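Local structure of arylalkylamine N-Acetyltransferase like 5b (Aedes aegypti, 4FD4) at residues D87-E92 with L107-E112; P80-D85 with L123-H128. The protein probably transfers an acyl group from acyl-CoA to the amine of arylalkylamines such as serotonin and dopamine, as a GNAT-family N-acyltransferase. One frame throughout, in Å; residues are numbered along the deposited sequence.

Contact 1 packs helix 85-95 against helix 99-115. Contact 2 pairs the end of strand 71-81 with the start of strand 126-134, two neighbours in the central GNAT sheet. Their centres lie about 13 Å apart. The chain leaves the sheet at contact 2, runs through both helices of contact 1 and then helix 117-121, and returns to the sheet at contact 2. Glu112 joins the two: its OE2 packs 3.3 Å from Asp85 CB and 3.4 Å from Ile81 CB. Glu112 and Pro83 each have a bound glycerol, probably from the crystallisation liquor, about 4 Å from the side chain.

Contact 1 of 2, residues D87-E92 with L107-E112; sequences DAMVEE and LLALLE
Met89 and Val90 hold the methyl of Ala109 between them, and the end of Met89 fills a second hollow beside it. The two helices run nearly antiparallel, at 172°, with their axes 8.8 Å apart. Met89 and Ala109 are the closest backbone pair, with their CA atoms 6.1 Å apart. Ala109 carries only a methyl here, and the two backbones come close. Met89 CB meets Ala109 CB at 3.9 Å. From there the methionine reaches across toward helix 99-115, past one side of the Ala109 methyl. Val90 flanks that methyl on the side away from Met89. Its CG2, the branch anti to the carbonyl carbon, is 4.2 Å from Ala109 CB.

The second fit is at the methionine tip. A bend at the last torsion (chi3 74°) turns the methyl in against the helix backbone. Met89 CE settles 3.3 Å from Ala109 N and touches Leu108 CB at 3.6 Å.

Glu112 lies one turn further along the same helix. Its extended chain crosses the methionine at about a right angle. Its OE1 is 3.6 Å from Met89 SD. The contact is mostly van der Waals packing centred on Ala109, with the Glu112 carboxylate against the sulfur.

Met89 also rests on Leu105, and Val90 on Arg113. Arg113 forms a salt bridge with Asp87, which adds a polar tie between the same helices. The pair is a helical hairpin near the surface of the GNAT domain. Leu107, Leu110 and Leu111, on other sides of helix 99-115, pack against Leu187 of strand 182-188.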
ATOM      1  N   ASP A  87      10.013  13.612  -4.537  1.00 27.42           N
ATOM      2  CA  ASP A  87      10.774  14.684  -3.882  1.00 26.77           C
ATOM      3  C   ASP A  87      10.064  15.216  -2.634  1.00 27.82           C
ATOM      4  O   ASP A  87      10.684  15.425  -1.584  1.00 29.10           O
ATOM      5  CB  ASP A  87      11.071  15.822  -4.868  1.00 32.39           C
ATOM      6  CG  ASP A  87      12.064  15.416  -5.952  1.00 36.82           C
ATOM      7  OD1 ASP A  87      12.960  14.593  -5.664  1.00 34.83           O
ATOM      8  OD2 ASP A  87      11.946  15.912  -7.092  1.00 44.44           O
ATOM      9  N   ALA A  88       8.760  15.429  -2.745  1.00 27.85           N
ATOM     10  CA  ALA A  88       7.963  15.820  -1.589  1.00 32.18           C
ATOM     11  C   ALA A  88       8.042  14.788  -0.455  1.00 32.52           C
ATOM     12  O   ALA A  88       8.106  15.152   0.722  1.00 30.64           O
ATOM     13  CB  ALA A  88       6.522  16.060  -1.997  1.00 30.75           C
ATOM     14  N   MET A  89       8.045  13.505  -0.808  1.00 28.90           N
ATOM     15  CA  MET A  89       8.162  12.447   0.198  1.00 29.02           C
ATOM     16  C   MET A  89       9.509  12.510   0.891  1.00 31.91           C
ATOM     17  O   MET A  89       9.598  12.322   2.099  1.00 29.14           O
ATOM     18  CB  MET A  89       7.949  11.065  -0.427  1.00 29.22           C
ATOM     19  CG  MET A  89       6.510  10.828  -0.867  1.00 27.40           C
ATOM     20  SD  MET A  89       6.353   9.572  -2.146  1.00 33.99           S
ATOM     21  CE  MET A  89       6.624   8.092  -1.172  1.00 27.45           C
ATOM     22  N   VAL A  90      10.569  12.772   0.131  1.00 31.80           N
ATOM     23  CA  VAL A  90      11.906  12.898   0.727  1.00 30.59           C
ATOM     24  C   VAL A  90      11.944  14.083   1.710  1.00 33.01           C
ATOM     25  O   VAL A  90      12.498  13.998   2.838  1.00 33.82           O
ATOM     26  CB  VAL A  90      12.989  13.023  -0.383  1.00 28.71           C
ATOM     27  CG1 VAL A  90      14.360  13.270   0.210  1.00 31.51           C
ATOM     28  CG2 VAL A  90      13.009  11.755  -1.239  1.00 27.15           C
ATOM     29  N   GLU A  91      11.321  15.182   1.298  1.00 33.70           N
ATOM     30  CA  GLU A  91      11.251  16.353   2.169  1.00 37.42           C
ATOM     31  C   GLU A  91      10.497  16.021   3.456  1.00 38.31           C
ATOM     32  O   GLU A  91      10.968  16.311   4.558  1.00 37.20           O
ATOM     33  CB  GLU A  91      10.594  17.536   1.467  1.00 35.08           C
ATOM     34  CG  GLU A  91      10.425  18.734   2.386  1.00 39.03           C
ATOM     35  CD  GLU A  91      10.102  20.018   1.638  1.00 46.12           C
ATOM     36  OE1 GLU A  91       9.831  19.951   0.418  1.00 44.49           O
ATOM     37  OE2 GLU A  91      10.123  21.093   2.279  1.00 50.62           O
ATOM     38  N   GLU A  92       9.329  15.399   3.311  1.00 39.67           N
ATOM     39  CA  GLU A  92       8.545  14.986   4.470  1.00 40.77           C
ATOM     40  C   GLU A  92       9.379  14.083   5.370  1.00 40.13           C
ATOM     41  O   GLU A  92       9.289  14.159   6.597  1.00 42.67           O
ATOM     42  CB  GLU A  92       7.243  14.285   4.042  1.00 37.74           C
ATOM     43  CG  GLU A  92       6.300  13.982   5.205  1.00 47.97           C
ATOM     44  CD  GLU A  92       5.080  13.157   4.809  1.00 51.54           C
ATOM     45  OE1 GLU A  92       4.525  12.463   5.692  1.00 54.11           O
ATOM     46  OE2 GLU A  92       4.667  13.210   3.628  1.00 53.86           O
ATOM     47  N   LEU A 107      12.254   4.883   1.159  1.00 22.92           N
ATOM     48  CA  LEU A 107      12.084   3.657   0.371  1.00 21.15           C
ATOM     49  C   LEU A 107      10.893   3.708  -0.608  1.00 22.38           C
ATOM     50  O   LEU A 107      11.017   3.346  -1.787  1.00 23.93           O
ATOM     51  CB  LEU A 107      11.963   2.440   1.284  1.00 24.55           C
ATOM     52  CG  LEU A 107      11.536   1.127   0.627  1.00 25.83           C
ATOM     53  CD1 LEU A 107      12.549   0.663  -0.430  1.00 27.78           C
ATOM     54  CD2 LEU A 107      11.359   0.061   1.699  1.00 35.29           C
ATOM     55  N   LEU A 108       9.744   4.149  -0.112  1.00 20.50           N
ATOM     56  CA  LEU A 108       8.532   4.286  -0.925  1.00 24.58           C
ATOM     57  C   LEU A 108       8.745   5.257  -2.076  1.00 26.22           C
ATOM     58  O   LEU A 108       8.323   5.008  -3.214  1.00 23.64           O
ATOM     59  CB  LEU A 108       7.366   4.783  -0.066  1.00 23.31           C
ATOM     60  CG  LEU A 108       6.893   3.838   1.038  1.00 23.95           C
ATOM     61  CD1 LEU A 108       5.755   4.474   1.850  1.00 26.00           C
ATOM     62  CD2 LEU A 108       6.458   2.518   0.439  1.00 25.80           C
ATOM     63  N   ALA A 109       9.378   6.381  -1.753  1.00 24.92           N
ATOM     64  CA  ALA A 109       9.742   7.377  -2.749  1.00 27.02           C
ATOM     65  C   ALA A 109      10.613   6.747  -3.836  1.00 22.92           C
ATOM     66  O   ALA A 109      10.400   6.987  -5.022  1.00 24.26           O
ATOM     67  CB  ALA A 109      10.464   8.554  -2.089  1.00 23.66           C
ATOM     68  N   LEU A 110      11.589   5.940  -3.440  1.00 23.41           N
ATOM     69  CA  LEU A 110      12.463   5.276  -4.419  1.00 22.70           C
ATOM     70  C   LEU A 110      11.649   4.351  -5.315  1.00 28.96           C
ATOM     71  O   LEU A 110      11.832   4.323  -6.542  1.00 24.91           O
ATOM     72  CB  LEU A 110      13.552   4.466  -3.712  1.00 24.10           C
ATOM     73  CG  LEU A 110      14.346   3.456  -4.552  1.00 26.34           C
ATOM     74  CD1 LEU A 110      15.114   4.144  -5.673  1.00 32.68           C
ATOM     75  CD2 LEU A 110      15.303   2.683  -3.656  1.00 29.82           C
ATOM     76  N   LEU A 111      10.750   3.590  -4.695  1.00 23.32           N
ATOM     77  CA  LEU A 111       9.904   2.675  -5.450  1.00 29.46           C
ATOM     78  C   LEU A 111       9.119   3.458  -6.496  1.00 25.16           C
ATOM     79  O   LEU A 111       9.060   3.067  -7.676  1.00 25.84           O
ATOM     80  CB  LEU A 111       8.964   1.908  -4.520  1.00 23.33           C
ATOM     81  CG  LEU A 111       9.649   0.869  -3.626  1.00 26.71           C
ATOM     82  CD1 LEU A 111       8.768   0.542  -2.433  1.00 29.06           C
ATOM     83  CD2 LEU A 111       9.989  -0.387  -4.416  1.00 31.19           C
ATOM     84  N   GLU A 112       8.546   4.581  -6.070  1.00 23.52           N
ATOM     85  CA  GLU A 112       7.685   5.363  -6.947  1.00 25.81           C
ATOM     86  C   GLU A 112       8.493   5.995  -8.076  1.00 28.88           C
ATOM     87  O   GLU A 112       8.075   6.013  -9.234  1.00 26.79           O
ATOM     88  CB  GLU A 112       6.925   6.434  -6.159  1.00 24.53           C
ATOM     89  CG  GLU A 112       5.861   7.118  -6.976  1.00 27.05           C
ATOM     90  CD  GLU A 112       5.056   8.142  -6.195  1.00 30.27           C
ATOM     91  OE1 GLU A 112       4.826   7.963  -4.971  1.00 29.71           O
ATOM     92  OE2 GLU A 112       4.632   9.126  -6.831  1.00 34.57           O
TER

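Contact 2 of 2, residues P80-D85 with L123-H128; sequences PIQPGD and LEKAYH
Ile81 and Ala126 form an antiparallel hydrogen-bonded pair, and each satisfies the other's backbone. Ile81 N donates to Ala126 O at 2.9 Å, and Ala126 N donates to Ile81 O at 3.0 Å. Both bonds are fairly straight (164° and 159° at the hydrogen). Each carbonyl also takes a CA-H...O contact: Ala126 O from Pro80 CA, and Ile81 O from Lys125 CA.

These residues join strands 71-81 and 126-134, adjacent antiparallel strands of the mixed GNAT sheet. Beyond Ile81 the chain leaves the sheet in a type II turn from Gln82 to Asp85. Asp85 N closes the turn on Gln82 O at 3.0 Å. Gln82 N donates to Asp85 OD1 at 2.9 Å, from above the carboxylate plane. Gly84 is the N-cap of helix 85-95.

On the Ala126 face, Ile81 CG1, set between its backbone N and carbonyl carbon (chi1 55°), packs on Ala126 CB at 3.9 Å. This leaves CG2 to touch His128 CB at 3.6 Å, and CD1 approaches the imidazole obliquely. The ring's ND1 is hydrogen-bonded to Ser164 OG, and its NE2 weakly to Asp166 OD2. Pro80 and Tyr127 are the adjoining non-hydrogen-bonded pair, CA atoms 4.7 Å apart; Tyr127 OH is hydrogen-bonded to Gln151 OE1.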
ATOM      1  N   PRO A  80      -3.889   9.224  -5.014  1.00 22.55           N
ATOM      2  CA  PRO A  80      -3.276   9.618  -6.285  1.00 22.62           C
ATOM      3  C   PRO A  80      -1.767   9.722  -6.128  1.00 23.61           C
ATOM      4  O   PRO A  80      -1.277  10.014  -5.040  1.00 23.27           O
ATOM      5  CB  PRO A  80      -3.895  10.994  -6.571  1.00 20.97           C
ATOM      6  CG  PRO A  80      -4.241  11.546  -5.184  1.00 28.96           C
ATOM      7  CD  PRO A  80      -4.565  10.336  -4.325  1.00 24.60           C
ATOM      8  N   ILE A  81      -1.034   9.452  -7.201  1.00 22.61           N
ATOM      9  CA  ILE A  81       0.382   9.810  -7.244  1.00 25.26           C
ATOM     10  C   ILE A  81       0.597  10.633  -8.504  1.00 26.27           C
ATOM     11  O   ILE A  81      -0.165  10.517  -9.470  1.00 23.77           O
ATOM     12  CB  ILE A  81       1.313   8.579  -7.255  1.00 25.22           C
ATOM     13  CG1 ILE A  81       0.941   7.654  -8.413  1.00 21.72           C
ATOM     14  CG2 ILE A  81       1.235   7.843  -5.915  1.00 25.25           C
ATOM     15  CD1 ILE A  81       1.874   6.460  -8.558  1.00 24.05           C
ATOM     16  N   GLN A  82       1.625  11.466  -8.492  1.00 28.25           N
ATOM     17  CA  GLN A  82       1.898  12.303  -9.645  1.00 30.89           C
ATOM     18  C   GLN A  82       3.340  12.784  -9.641  1.00 31.17           C
ATOM     19  O   GLN A  82       4.011  12.738  -8.608  1.00 28.01           O
ATOM     20  CB  GLN A  82       0.939  13.485  -9.673  1.00 30.93           C
ATOM     21  CG  GLN A  82       1.194  14.521  -8.604  1.00 36.88           C
ATOM     22  CD  GLN A  82       0.220  15.678  -8.687  1.00 47.72           C
ATOM     23  OE1 GLN A  82      -0.993  15.477  -8.801  1.00 48.42           O
ATOM     24  NE2 GLN A  82       0.745  16.901  -8.632  1.00 53.01           N
ATOM     25  N   PRO A  83       3.837  13.221 -10.811  1.00 32.39           N
ATOM     26  CA  PRO A  83       5.218  13.713 -10.851  1.00 33.68           C
ATOM     27  C   PRO A  83       5.430  14.728  -9.737  1.00 28.06           C
ATOM     28  O   PRO A  83       4.536  15.541  -9.476  1.00 28.76           O
ATOM     29  CB  PRO A  83       5.315  14.379 -12.236  1.00 34.49           C
ATOM     30  CG  PRO A  83       4.352  13.607 -13.079  1.00 31.78           C
ATOM     31  CD  PRO A  83       3.191  13.276 -12.136  1.00 26.94           C
ATOM     32  N   GLY A  84       6.582  14.659  -9.073  1.00 30.46           N
ATOM     33  CA  GLY A  84       6.880  15.549  -7.966  1.00 31.97           C
ATOM     34  C   GLY A  84       6.766  14.868  -6.612  1.00 35.47           C
ATOM     35  O   GLY A  84       7.402  15.289  -5.639  1.00 31.42           O
ATOM     36  N   ASP A  85       5.967  13.804  -6.552  1.00 32.10           N
ATOM     37  CA  ASP A  85       5.656  13.170  -5.275  1.00 32.57           C
ATOM     38  C   ASP A  85       6.883  12.602  -4.569  1.00 28.78           C
ATOM     39  O   ASP A  85       7.060  12.833  -3.387  1.00 29.55           O
ATOM     40  CB  ASP A  85       4.547  12.120  -5.418  1.00 33.14           C
ATOM     41  CG  ASP A  85       3.163  12.748  -5.539  1.00 32.37           C
ATOM     42  OD1 ASP A  85       2.186  11.995  -5.724  1.00 35.50           O
ATOM     43  OD2 ASP A  85       3.048  13.991  -5.451  1.00 32.12           O
ATOM     44  N   LEU A 123       0.838   9.932 -18.294  1.00 31.95           N
ATOM     45  CA  LEU A 123      -0.274  10.315 -17.429  1.00 32.42           C
ATOM     46  C   LEU A 123       0.066  11.544 -16.592  1.00 32.79           C
ATOM     47  O   LEU A 123       1.224  11.751 -16.228  1.00 34.60           O
ATOM     48  CB  LEU A 123      -0.603   9.160 -16.481  1.00 29.25           C
ATOM     49  CG  LEU A 123      -0.522   7.788 -17.139  1.00 34.39           C
ATOM     50  CD1 LEU A 123      -0.506   6.653 -16.112  1.00 29.12           C
ATOM     51  CD2 LEU A 123      -1.665   7.617 -18.137  1.00 35.11           C
ATOM     52  N   GLU A 124      -0.950  12.339 -16.269  1.00 32.86           N
ATOM     53  CA  GLU A 124      -0.805  13.449 -15.330  1.00 38.10           C
ATOM     54  C   GLU A 124      -0.836  12.955 -13.881  1.00 29.30           C
ATOM     55  O   GLU A 124      -0.304  13.605 -12.975  1.00 30.03           O
ATOM     56  CB  GLU A 124      -1.928  14.466 -15.536  1.00 43.58           C
ATOM     57  CG  GLU A 124      -1.872  15.211 -16.862  1.00 54.37           C
ATOM     58  CD  GLU A 124      -3.028  16.186 -17.036  1.00 59.66           C
ATOM     59  OE1 GLU A 124      -2.791  17.415 -16.966  1.00 60.55           O
ATOM     60  OE2 GLU A 124      -4.172  15.719 -17.241  1.00 63.97           O
ATOM     61  N   LYS A 125      -1.485  11.811 -13.677  1.00 31.42           N
ATOM     62  CA  LYS A 125      -1.596  11.193 -12.357  1.00 29.34           C
ATOM     63  C   LYS A 125      -2.021   9.731 -12.496  1.00 30.71           C
ATOM     64  O   LYS A 125      -2.502   9.301 -13.549  1.00 28.04           O
ATOM     65  CB  LYS A 125      -2.583  11.965 -11.465  1.00 31.88           C
ATOM     66  CG  LYS A 125      -4.019  11.971 -11.970  1.00 35.80           C
ATOM     67  CD  LYS A 125      -4.985  12.584 -10.939  1.00 39.66           C
ATOM     68  CE  LYS A 125      -4.371  13.821 -10.264  1.00 48.10           C
ATOM     69  NZ  LYS A 125      -5.375  14.891  -9.957  1.00 50.64           N
ATOM     70  N   ALA A 126      -1.822   8.962 -11.436  1.00 23.69           N
ATOM     71  CA  ALA A 126      -2.201   7.555 -11.435  1.00 24.16           C
ATOM     72  C   ALA A 126      -2.802   7.248 -10.074  1.00 25.53           C
ATOM     73  O   ALA A 126      -2.631   8.027  -9.139  1.00 22.54           O
ATOM     74  CB  ALA A 126      -0.982   6.688 -11.688  1.00 25.44           C
ATOM     75  N   TYR A 127      -3.496   6.122  -9.960  1.00 27.99           N
ATOM     76  CA  TYR A 127      -4.090   5.717  -8.686  1.00 23.75           C
ATOM     77  C   TYR A 127      -3.238   4.610  -8.094  1.00 26.97           C
ATOM     78  O   TYR A 127      -3.074   3.548  -8.702  1.00 32.93           O
ATOM     79  CB  TYR A 127      -5.509   5.212  -8.929  1.00 26.95           C
ATOM     80  CG  TYR A 127      -6.409   5.018  -7.718  1.00 23.82           C
ATOM     81  CD1 TYR A 127      -6.714   3.743  -7.257  1.00 24.62           C
ATOM     82  CD2 TYR A 127      -7.014   6.098  -7.093  1.00 25.29           C
ATOM     83  CE1 TYR A 127      -7.573   3.549  -6.173  1.00 19.05           C
ATOM     84  CE2 TYR A 127      -7.876   5.920  -6.006  1.00 25.46           C
ATOM     85  CZ  TYR A 127      -8.150   4.651  -5.552  1.00 22.85           C
ATOM     86  OH  TYR A 127      -9.008   4.486  -4.479  1.00 24.22           O
ATOM     87  N   HIS A 128      -2.722   4.838  -6.893  1.00 21.89           N
ATOM     88  CA  HIS A 128      -1.743   3.929  -6.316  1.00 24.29           C
ATOM     89  C   HIS A 128      -2.268   3.233  -5.068  1.00 24.17           C
ATOM     90  O   HIS A 128      -2.592   3.887  -4.079  1.00 21.41           O
ATOM     91  CB  HIS A 128      -0.467   4.694  -5.985  1.00 23.77           C
ATOM     92  CG  HIS A 128       0.672   3.815  -5.591  1.00 27.45           C
ATOM     93  ND1 HIS A 128       1.363   3.045  -6.499  1.00 24.83           N
ATOM     94  CD2 HIS A 128       1.250   3.587  -4.386  1.00 27.59           C
ATOM     95  CE1 HIS A 128       2.314   2.378  -5.876  1.00 29.00           C
ATOM     96  NE2 HIS A 128       2.265   2.687  -4.588  1.00 33.53           N
TER